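Local coordinates for protein dimethyl-sulfide monooxygenase (Hyphomicrobium sulfonivorans, PDB 6AK1) that oxidises dimethyl sulfide to methanethiol and formaldehyde with NADH and oxygen, as the FMN-dependent large subunit of a two-component monooxygenase, at residues Val251-Arg262 and Arg384-Asp392; Leu337-Thr345 and Val358-Pro369. All coordinates share one frame; numbering follows the deposited sequence.

Interaction 1 (Val251-Arg262 and Arg384-Asp392); sequences VEQARQITTDIR and RWVDEGGVD
Val-251 packs against Arg-384, Trp-385 and Glu-388 where two outer helices of the TIM barrel, 251-267 and 375-388, lie side by side; their short segments run at 44° to each other. CG2 of Val-251 sits over the face of the Trp-385 six-membered ring, a CH-pi contact with CG2 3.9 Å from the ring centroid, and it also lies over the middle of the Arg-384 guanidinium. CG1, turned anti to the backbone N (chi1 173°), rests on CG and OE1 of Glu-388. Arg-384 grips that carboxylate side-on through NE and NH2, and its NH2 makes a weak, long salt bridge to Glu-252 OE2 (3.3 Å).

The backbone at Gly-389 and Gly-390 comes close to helix 251-267, and Arg-255 NH1 gives a bent hydrogen bond to Glu-388 O (2.9 Å). Gly-390 leaves helical angles with positive phi, and a CB there would run into Thr-258 OG1. That hydroxyl oxygen lies 2.8 Å from Gly-389 O and 3.1 Å from Ala-254 O, two acceptors for one proton.

Arg-262 can be followed outward. CB and CG leave the helix, the chain stays extended through CD to NE, and NE lies 4.0 Å from Gly-390 O. CZ carries NH1 to the carbonyl of Arg-272, while NH2 takes two acceptors in the guanidinium plane. One is Gly-390 O, approached nearly along the C=O axis; the other is Asp-392 OD2, which also accepts from Ile-277 N and lies 2.8 Å from NH2 with an N-H...O angle of 177°, met from above the carboxylate plane.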
loop_
_atom_site.group_PDB
_atom_site.type_symbol
_atom_site.label_atom_id
_atom_site.label_comp_id
_atom_site.label_asym_id
_atom_site.label_seq_id
_atom_site.Cartn_x
_atom_site.Cartn_y
_atom_site.Cartn_z
ATOM N N VAL A 251 15.978 0.730 14.164
ATOM C CA VAL A 251 15.101 1.323 15.172
ATOM C C VAL A 251 15.467 2.781 15.392
ATOM O O VAL A 251 14.590 3.648 15.538
ATOM C CB VAL A 251 15.169 0.517 16.486
ATOM C CG1 VAL A 251 14.381 1.221 17.592
ATOM C CG2 VAL A 251 14.645 -0.900 16.271
ATOM N N GLU A 252 16.774 3.074 15.413
ATOM C CA GLU A 252 17.244 4.440 15.628
ATOM C C GLU A 252 16.727 5.371 14.540
ATOM O O GLU A 252 16.131 6.414 14.832
ATOM C CB GLU A 252 18.776 4.465 15.685
ATOM C CG GLU A 252 19.370 3.936 16.994
ATOM C CD GLU A 252 19.306 2.417 17.123
ATOM O OE1 GLU A 252 19.252 1.719 16.077
ATOM O OE2 GLU A 252 19.306 1.920 18.277
ATOM N N GLN A 253 16.940 5.004 13.274
ATOM C CA GLN A 253 16.412 5.806 12.173
ATOM C C GLN A 253 14.888 5.913 12.223
ATOM O O GLN A 253 14.326 6.942 11.826
ATOM C CB GLN A 253 16.855 5.207 10.841
ATOM C CG GLN A 253 16.357 5.966 9.632
ATOM C CD GLN A 253 16.517 5.172 8.349
ATOM O OE1 GLN A 253 15.923 4.108 8.186
ATOM N NE2 GLN A 253 17.335 5.678 7.442
ATOM N N ALA A 254 14.205 4.875 12.714
ATOM C CA ALA A 254 12.746 4.926 12.757
ATOM C C ALA A 254 12.251 5.963 13.751
ATOM O O ALA A 254 11.217 6.599 13.510
ATOM C CB ALA A 254 12.166 3.550 13.100
ATOM N N ARG A 255 12.959 6.138 14.873
ATOM C CA ARG A 255 12.560 7.148 15.853
ATOM C C ARG A 255 12.411 8.519 15.197
ATOM O O ARG A 255 11.433 9.239 15.448
ATOM C CB ARG A 255 13.576 7.184 17.004
ATOM C CG ARG A 255 13.539 5.903 17.871
ATOM C CD ARG A 255 14.609 5.801 19.007
ATOM N NE ARG A 255 14.529 6.864 20.019
ATOM C CZ ARG A 255 13.660 6.914 21.039
ATOM N NH1 ARG A 255 12.740 5.961 21.241
ATOM N NH2 ARG A 255 13.704 7.949 21.875
ATOM N N GLN A 256 13.351 8.875 14.311
ATOM C CA GLN A 256 13.321 10.185 13.663
ATOM C C GLN A 256 12.285 10.236 12.547
ATOM O O GLN A 256 11.551 11.223 12.428
ATOM C CB GLN A 256 14.709 10.543 13.114
ATOM C CG GLN A 256 14.856 12.029 12.781
ATOM C CD GLN A 256 14.617 12.899 14.006
ATOM O OE1 GLN A 256 15.403 12.864 14.974
ATOM N NE2 GLN A 256 13.514 13.658 13.994
ATOM N N ILE A 257 12.199 9.177 11.735
ATOM C CA ILE A 257 11.224 9.154 10.646
ATOM C C ILE A 257 9.811 9.352 11.188
ATOM O O ILE A 257 9.053 10.188 10.687
ATOM C CB ILE A 257 11.349 7.851 9.832
ATOM C CG1 ILE A 257 12.627 7.864 8.991
ATOM C CG2 ILE A 257 10.152 7.667 8.916
ATOM C CD1 ILE A 257 12.839 6.598 8.150
ATOM N N THR A 258 9.443 8.608 12.234
ATOM C CA THR A 258 8.059 8.658 12.712
ATOM C C THR A 258 7.767 9.910 13.519
ATOM O O THR A 258 6.635 10.405 13.491
ATOM C CB THR A 258 7.722 7.420 13.551
ATOM O OG1 THR A 258 8.536 7.380 14.743
ATOM C CG2 THR A 258 7.943 6.157 12.723
ATOM N N THR A 259 8.756 10.420 14.258
ATOM C CA THR A 259 8.609 11.724 14.899
ATOM C C THR A 259 8.418 12.823 13.856
ATOM O O THR A 259 7.552 13.692 14.014
ATOM C CB THR A 259 9.833 12.017 15.778
ATOM O OG1 THR A 259 9.923 11.038 16.822
ATOM C CG2 THR A 259 9.747 13.409 16.392
ATOM N N ASP A 260 9.209 12.789 12.771
ATOM C CA ASP A 260 9.055 13.778 11.699
ATOM C C ASP A 260 7.684 13.692 11.031
ATOM O O ASP A 260 7.048 14.724 10.775
ATOM C CB ASP A 260 10.160 13.614 10.652
ATOM C CG ASP A 260 11.507 14.160 11.132
ATOM O OD1 ASP A 260 11.528 14.862 12.173
ATOM O OD2 ASP A 260 12.542 13.906 10.463
ATOM N N ILE A 261 7.218 12.475 10.724
ATOM C CA ILE A 261 5.923 12.323 10.059
ATOM C C ILE A 261 4.812 12.902 10.925
ATOM O O ILE A 261 3.931 13.616 10.430
ATOM C CB ILE A 261 5.660 10.843 9.706
ATOM C CG1 ILE A 261 6.443 10.445 8.453
ATOM C CG2 ILE A 261 4.164 10.561 9.553
ATOM C CD1 ILE A 261 6.619 8.942 8.296
ATOM N N ARG A 262 4.851 12.626 12.235
ATOM C CA ARG A 262 3.796 13.132 13.113
ATOM C C ARG A 262 3.925 14.641 13.351
ATOM O O ARG A 262 2.914 15.307 13.606
ATOM C CB ARG A 262 3.792 12.355 14.434
ATOM C CG ARG A 262 3.577 10.840 14.256
ATOM C CD ARG A 262 3.260 10.103 15.568
ATOM N NE ARG A 262 3.521 8.670 15.456
ATOM C CZ ARG A 262 2.678 7.783 14.929
ATOM N NH1 ARG A 262 1.497 8.171 14.453
ATOM N NH2 ARG A 262 3.025 6.504 14.863
ATOM N N ARG A 384 9.965 -3.558 19.907
ATOM C CA ARG A 384 10.971 -2.532 19.881
ATOM C C ARG A 384 10.706 -1.547 18.735
ATOM O O ARG A 384 10.782 -0.379 18.946
ATOM C CB ARG A 384 12.371 -3.115 19.785
ATOM C CG ARG A 384 13.383 -2.558 20.732
ATOM C CD ARG A 384 14.786 -2.930 20.321
ATOM N NE ARG A 384 15.643 -1.774 20.222
ATOM C CZ ARG A 384 16.678 -1.661 19.417
ATOM N NH1 ARG A 384 17.007 -2.636 18.609
ATOM N NH2 ARG A 384 17.374 -0.566 19.420
ATOM N N TRP A 385 10.396 -2.040 17.538
ATOM C CA TRP A 385 10.062 -1.168 16.413
ATOM C C TRP A 385 8.823 -0.334 16.711
ATOM O O TRP A 385 8.739 0.828 16.310
ATOM C CB TRP A 385 9.823 -1.978 15.142
ATOM C CG TRP A 385 11.016 -2.623 14.493
ATOM C CD1 TRP A 385 11.336 -3.947 14.525
ATOM C CD2 TRP A 385 11.996 -1.994 13.655
ATOM N NE1 TRP A 385 12.459 -4.181 13.777
ATOM C CE2 TRP A 385 12.897 -2.995 13.245
ATOM C CE3 TRP A 385 12.215 -0.675 13.235
ATOM C CZ2 TRP A 385 13.993 -2.728 12.425
ATOM C CZ3 TRP A 385 13.296 -0.411 12.414
ATOM C CH2 TRP A 385 14.171 -1.436 12.012
ATOM N N VAL A 386 7.840 -0.911 17.395
ATOM C CA VAL A 386 6.597 -0.188 17.633
ATOM C C VAL A 386 6.779 0.836 18.742
ATOM O O VAL A 386 6.500 2.023 18.557
ATOM C CB VAL A 386 5.449 -1.168 17.944
ATOM C CG1 VAL A 386 4.237 -0.406 18.450
ATOM C CG2 VAL A 386 5.075 -1.964 16.692
ATOM N N ASP A 387 7.278 0.398 19.897
ATOM C CA ASP A 387 7.354 1.277 21.059
ATOM C C ASP A 387 8.563 2.203 20.979
ATOM O O ASP A 387 8.435 3.417 21.150
ATOM C CB ASP A 387 7.377 0.433 22.337
ATOM C CG ASP A 387 6.126 -0.433 22.478
ATOM O OD1 ASP A 387 5.036 0.050 22.100
ATOM O OD2 ASP A 387 6.227 -1.590 22.945
ATOM N N GLU A 388 9.737 1.654 20.694
ATOM C CA GLU A 388 10.929 2.487 20.588
ATOM C C GLU A 388 10.977 3.231 19.255
ATOM O O GLU A 388 11.276 4.427 19.219
ATOM C CB GLU A 388 12.178 1.622 20.782
ATOM C CG GLU A 388 13.472 2.383 20.922
ATOM C CD GLU A 388 14.642 1.471 21.285
ATOM O OE1 GLU A 388 15.767 1.765 20.831
ATOM O OE2 GLU A 388 14.432 0.466 22.016
ATOM N N GLY A 389 10.681 2.545 18.146
ATOM C CA GLY A 389 10.745 3.181 16.838
ATOM C C GLY A 389 9.565 4.081 16.527
ATOM O O GLY A 389 9.682 4.965 15.669
ATOM N N GLY A 390 8.430 3.868 17.191
ATOM C CA GLY A 390 7.271 4.717 17.020
ATOM C C GLY A 390 6.338 4.367 15.876
ATOM O O GLY A 390 5.396 5.126 15.631
ATOM N N VAL A 391 6.546 3.241 15.180
ATOM C CA VAL A 391 5.608 2.836 14.130
ATOM C C VAL A 391 4.361 2.220 14.755
ATOM O O VAL A 391 4.355 1.787 15.910
ATOM C CB VAL A 391 6.250 1.860 13.124
ATOM C CG1 VAL A 391 7.464 2.470 12.468
ATOM C CG2 VAL A 391 6.574 0.506 13.792
ATOM N N ASP A 392 3.299 2.135 13.952
ATOM C CA ASP A 392 2.043 1.540 14.409
ATOM C C ASP A 392 1.896 0.066 14.054
ATOM O O ASP A 392 1.052 -0.612 14.641
ATOM C CB ASP A 392 0.856 2.321 13.842
ATOM C CG ASP A 392 0.785 3.747 14.386
ATOM O OD1 ASP A 392 0.283 3.923 15.519
ATOM O OD2 ASP A 392 1.233 4.691 13.698
#

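Interaction 2 (Leu337-Thr345 and Val358-Pro369); sequences LRTTLESLT and VIRERCIGGLGP
This is a buried, mainly apolar contact at the periphery of the barrel, between helix 335-344, with Thr-345 just after it, and segment 358-369, which starts in helix 355-362 and runs on into a loop. Leu-344 makes the largest share. Its CB lies 3.9 Å above the centre of the Arg-362 guanidinium, with Ile-364 O at the opposite face. CD1 reaches Leu-367 O, and CD2 comes to 3.5 Å from Gly-368 O; Leu-337 CD1 touches Leu-367 CD2. Both helices lie in the long connection between strands 276-284 and 370-372, probably an insertion of the luciferase-like TIM barrel, and a type II' turn from Gly-365 to Gly-368 leads back to the second strand. Arg-362 folds back toward this turn, bent at chi2 and chi3 (-46° and -52°), bringing NH2 to Gly-368 O (2.7 Å) and Gly-366 O in two weak bonds; NE is buried without a hydrogen-bond partner. A leucine here, lacking the guanidinium, would probably leave Gly-368 O without this donor and open a gap against Leu-344 CB. CG of Arg-362 meets Leu-341 CD2 and CD meets Thr-345 CG2. That methyl also touches Val-358 CG1 at 4.0 Å, while Thr-345 OG1 bonds back to Leu-341 O.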
loop_
_atom_site.group_PDB
_atom_site.type_symbol
_atom_site.label_atom_id
_atom_site.label_comp_id
_atom_site.label_asym_id
_atom_site.label_seq_id
_atom_site.Cartn_x
_atom_site.Cartn_y
_atom_site.Cartn_z
ATOM N N LEU A 337 23.300 3.919 -1.379
ATOM C CA LEU A 337 23.068 2.482 -1.316
ATOM C C LEU A 337 24.028 1.808 -0.345
ATOM O O LEU A 337 23.597 0.971 0.460
ATOM C CB LEU A 337 23.177 1.852 -2.704
ATOM C CG LEU A 337 22.796 0.360 -2.708
ATOM C CD1 LEU A 337 21.464 0.126 -1.990
ATOM C CD2 LEU A 337 22.724 -0.180 -4.126
ATOM N N ARG A 338 25.324 2.162 -0.415
ATOM C CA ARG A 338 26.309 1.643 0.535
ATOM C C ARG A 338 25.831 1.823 1.968
ATOM O O ARG A 338 25.906 0.898 2.777
ATOM C CB ARG A 338 27.675 2.325 0.346
ATOM C CG ARG A 338 28.793 1.746 1.249
ATOM C CD ARG A 338 30.109 2.564 1.223
ATOM N NE ARG A 338 29.975 3.828 1.950
ATOM C CZ ARG A 338 29.833 5.019 1.379
ATOM N NH1 ARG A 338 29.826 5.135 0.059
ATOM N NH2 ARG A 338 29.695 6.095 2.134
ATOM N N THR A 339 25.310 3.006 2.293
ATOM C CA THR A 339 24.902 3.250 3.669
ATOM C C THR A 339 23.642 2.468 4.032
ATOM O O THR A 339 23.491 2.058 5.191
ATOM C CB THR A 339 24.728 4.758 3.908
ATOM O OG1 THR A 339 24.710 5.021 5.313
ATOM C CG2 THR A 339 23.441 5.288 3.310
ATOM N N THR A 340 22.742 2.213 3.069
ATOM C CA THR A 340 21.564 1.418 3.419
ATOM C C THR A 340 21.909 -0.066 3.494
ATOM O O THR A 340 21.487 -0.755 4.423
ATOM C CB THR A 340 20.408 1.656 2.437
ATOM O OG1 THR A 340 20.911 1.825 1.109
ATOM C CG2 THR A 340 19.622 2.886 2.836
ATOM N N LEU A 341 22.706 -0.570 2.556
ATOM C CA LEU A 341 23.171 -1.950 2.657
ATOM C C LEU A 341 23.934 -2.202 3.949
ATOM O O LEU A 341 23.785 -3.266 4.560
ATOM C CB LEU A 341 24.035 -2.302 1.456
ATOM C CG LEU A 341 23.288 -2.246 0.114
ATOM C CD1 LEU A 341 24.241 -2.538 -1.013
ATOM C CD2 LEU A 341 22.148 -3.247 0.099
ATOM N N GLU A 342 24.744 -1.235 4.389
ATOM C CA GLU A 342 25.503 -1.420 5.628
ATOM C C GLU A 342 24.583 -1.481 6.843
ATOM O O GLU A 342 24.837 -2.244 7.785
ATOM C CB GLU A 342 26.529 -0.298 5.806
ATOM C CG GLU A 342 27.783 -0.420 4.952
ATOM C CD GLU A 342 28.662 0.827 5.039
ATOM O OE1 GLU A 342 28.135 1.895 5.411
ATOM O OE2 GLU A 342 29.877 0.742 4.764
ATOM N N SER A 343 23.513 -0.680 6.851
ATOM C CA SER A 343 22.568 -0.750 7.964
ATOM C C SER A 343 21.768 -2.053 7.949
ATOM O O SER A 343 21.343 -2.529 9.011
ATOM C CB SER A 343 21.631 0.457 7.939
ATOM O OG SER A 343 20.851 0.454 6.756
ATOM N N LEU A 344 21.590 -2.663 6.773
ATOM C CA LEU A 344 20.807 -3.886 6.640
ATOM C C LEU A 344 21.584 -5.165 6.937
ATOM O O LEU A 344 20.957 -6.202 7.169
ATOM C CB LEU A 344 20.215 -3.985 5.226
ATOM C CG LEU A 344 19.075 -3.020 4.887
ATOM C CD1 LEU A 344 18.774 -3.043 3.395
ATOM C CD2 LEU A 344 17.835 -3.361 5.697
ATOM N N THR A 345 22.914 -5.137 6.944
ATOM C CA THR A 345 23.698 -6.351 7.147
ATOM C C THR A 345 24.486 -6.297 8.452
ATOM O O THR A 345 24.830 -5.218 8.946
ATOM C CB THR A 345 24.663 -6.598 5.978
ATOM O OG1 THR A 345 25.189 -5.349 5.516
ATOM C CG2 THR A 345 23.957 -7.312 4.825
ATOM N N VAL A 358 26.980 -9.693 0.052
ATOM C CA VAL A 358 25.862 -8.898 0.553
ATOM C C VAL A 358 24.627 -9.092 -0.329
ATOM O O VAL A 358 23.521 -9.336 0.171
ATOM C CB VAL A 358 26.270 -7.417 0.656
ATOM C CG1 VAL A 358 25.096 -6.566 1.112
ATOM C CG2 VAL A 358 27.446 -7.269 1.619
ATOM N N ILE A 359 24.796 -8.992 -1.656
ATOM C CA ILE A 359 23.659 -9.113 -2.574
ATOM C C ILE A 359 22.949 -10.451 -2.382
ATOM O O ILE A 359 21.711 -10.525 -2.438
ATOM C CB ILE A 359 24.115 -8.932 -4.036
ATOM C CG1 ILE A 359 24.648 -7.517 -4.270
ATOM C CG2 ILE A 359 22.967 -9.249 -5.006
ATOM C CD1 ILE A 359 23.767 -6.428 -3.688
ATOM N N ARG A 360 23.718 -11.525 -2.157
ATOM C CA ARG A 360 23.120 -12.839 -1.935
ATOM C C ARG A 360 22.236 -12.842 -0.689
ATOM O O ARG A 360 21.092 -13.310 -0.735
ATOM C CB ARG A 360 24.205 -13.918 -1.834
ATOM C CG ARG A 360 23.629 -15.323 -1.609
ATOM C CD ARG A 360 24.694 -16.380 -1.353
ATOM N NE ARG A 360 24.079 -17.624 -0.882
ATOM C CZ ARG A 360 23.895 -17.933 0.401
ATOM N NH1 ARG A 360 24.297 -17.094 1.359
ATOM N NH2 ARG A 360 23.306 -19.082 0.729
ATOM N N GLU A 361 22.746 -12.318 0.435
ATOM C CA GLU A 361 21.914 -12.198 1.633
ATOM C C GLU A 361 20.688 -11.334 1.376
ATOM O O GLU A 361 19.609 -11.603 1.917
ATOM C CB GLU A 361 22.711 -11.614 2.804
ATOM C CG GLU A 361 23.859 -12.469 3.293
ATOM C CD GLU A 361 23.521 -13.248 4.557
ATOM O OE1 GLU A 361 23.616 -14.496 4.515
ATOM O OE2 GLU A 361 23.175 -12.616 5.586
ATOM N N ARG A 362 20.836 -10.275 0.576
ATOM C CA ARG A 362 19.722 -9.367 0.318
ATOM C C ARG A 362 18.682 -9.955 -0.635
ATOM O O ARG A 362 17.618 -9.351 -0.809
ATOM C CB ARG A 362 20.246 -8.025 -0.215
ATOM C CG ARG A 362 21.230 -7.292 0.734
ATOM C CD ARG A 362 20.746 -7.269 2.194
ATOM N NE ARG A 362 19.386 -6.757 2.291
ATOM C CZ ARG A 362 18.555 -7.006 3.297
ATOM N NH1 ARG A 362 18.959 -7.758 4.307
ATOM N NH2 ARG A 362 17.317 -6.511 3.280
ATOM N N CYS A 363 18.937 -11.125 -1.226
ATOM C CA CYS A 363 17.898 -11.798 -2.000
ATOM C C CYS A 363 16.644 -12.083 -1.183
ATOM O O CYS A 363 15.618 -12.430 -1.771
ATOM C CB CYS A 363 18.425 -13.102 -2.594
ATOM S SG CYS A 363 19.494 -12.847 -4.020
ATOM N N ILE A 364 16.709 -11.971 0.143
ATOM C CA ILE A 364 15.534 -11.934 1.012
ATOM C C ILE A 364 15.471 -10.562 1.665
ATOM O O ILE A 364 16.435 -10.132 2.312
ATOM C CB ILE A 364 15.585 -13.018 2.100
ATOM C CG1 ILE A 364 15.477 -14.413 1.484
ATOM C CG2 ILE A 364 14.480 -12.773 3.128
ATOM C CD1 ILE A 364 15.627 -15.510 2.500
ATOM N N GLY A 365 14.340 -9.886 1.518
ATOM C CA GLY A 365 14.080 -8.647 2.225
ATOM C C GLY A 365 14.123 -7.411 1.356
ATOM O O GLY A 365 13.580 -6.374 1.751
ATOM N N GLY A 366 14.747 -7.490 0.188
ATOM C CA GLY A 366 14.836 -6.356 -0.709
ATOM C C GLY A 366 15.704 -5.252 -0.144
ATOM O O GLY A 366 16.916 -5.422 0.033
ATOM N N LEU A 367 15.072 -4.115 0.144
ATOM C CA LEU A 367 15.705 -2.983 0.805
ATOM C C LEU A 367 15.147 -2.763 2.202
ATOM O O LEU A 367 15.402 -1.717 2.803
ATOM C CB LEU A 367 15.540 -1.714 -0.036
ATOM C CG LEU A 367 16.316 -1.675 -1.349
ATOM C CD1 LEU A 367 15.935 -0.434 -2.173
ATOM C CD2 LEU A 367 17.794 -1.699 -1.059
ATOM N N GLY A 368 14.390 -3.724 2.729
ATOM C CA GLY A 368 13.856 -3.619 4.062
ATOM C C GLY A 368 14.550 -4.565 5.021
ATOM O O GLY A 368 15.254 -5.497 4.620
ATOM N N PRO A 369 14.343 -4.348 6.315
ATOM C CA PRO A 369 14.975 -5.211 7.315
ATOM C C PRO A 369 14.398 -6.621 7.304
ATOM O O PRO A 369 13.240 -6.854 6.945
ATOM C CB PRO A 369 14.687 -4.492 8.642
ATOM C CG PRO A 369 13.459 -3.655 8.355
ATOM C CD PRO A 369 13.514 -3.288 6.911
#

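Overall arrangement
Interaction 2 is buried and apolar across its interface, its one guanidinium turned to carbonyls of its own segment; interaction 1 is partly buried, with salt bridges toward solvent at Glu-252 and Arg-384 and a less exposed one between Arg-262 and the buried Asp-392. Interaction 1 joins two helices of the barrel's outer layer, the second leading into strand 393-397, whereas interaction 2 joins helices of the connection between strands 276-284 and 370-372. Their centres are about 20 Å apart, yet they meet where Trp-385 CZ2 packs on Pro-369 CG at 4.2 Å. Strand 276-284 lies behind both: Met-279 touches Trp-385 as well as Pro-369. Both contacts lie away from the probable FMN-binding residues.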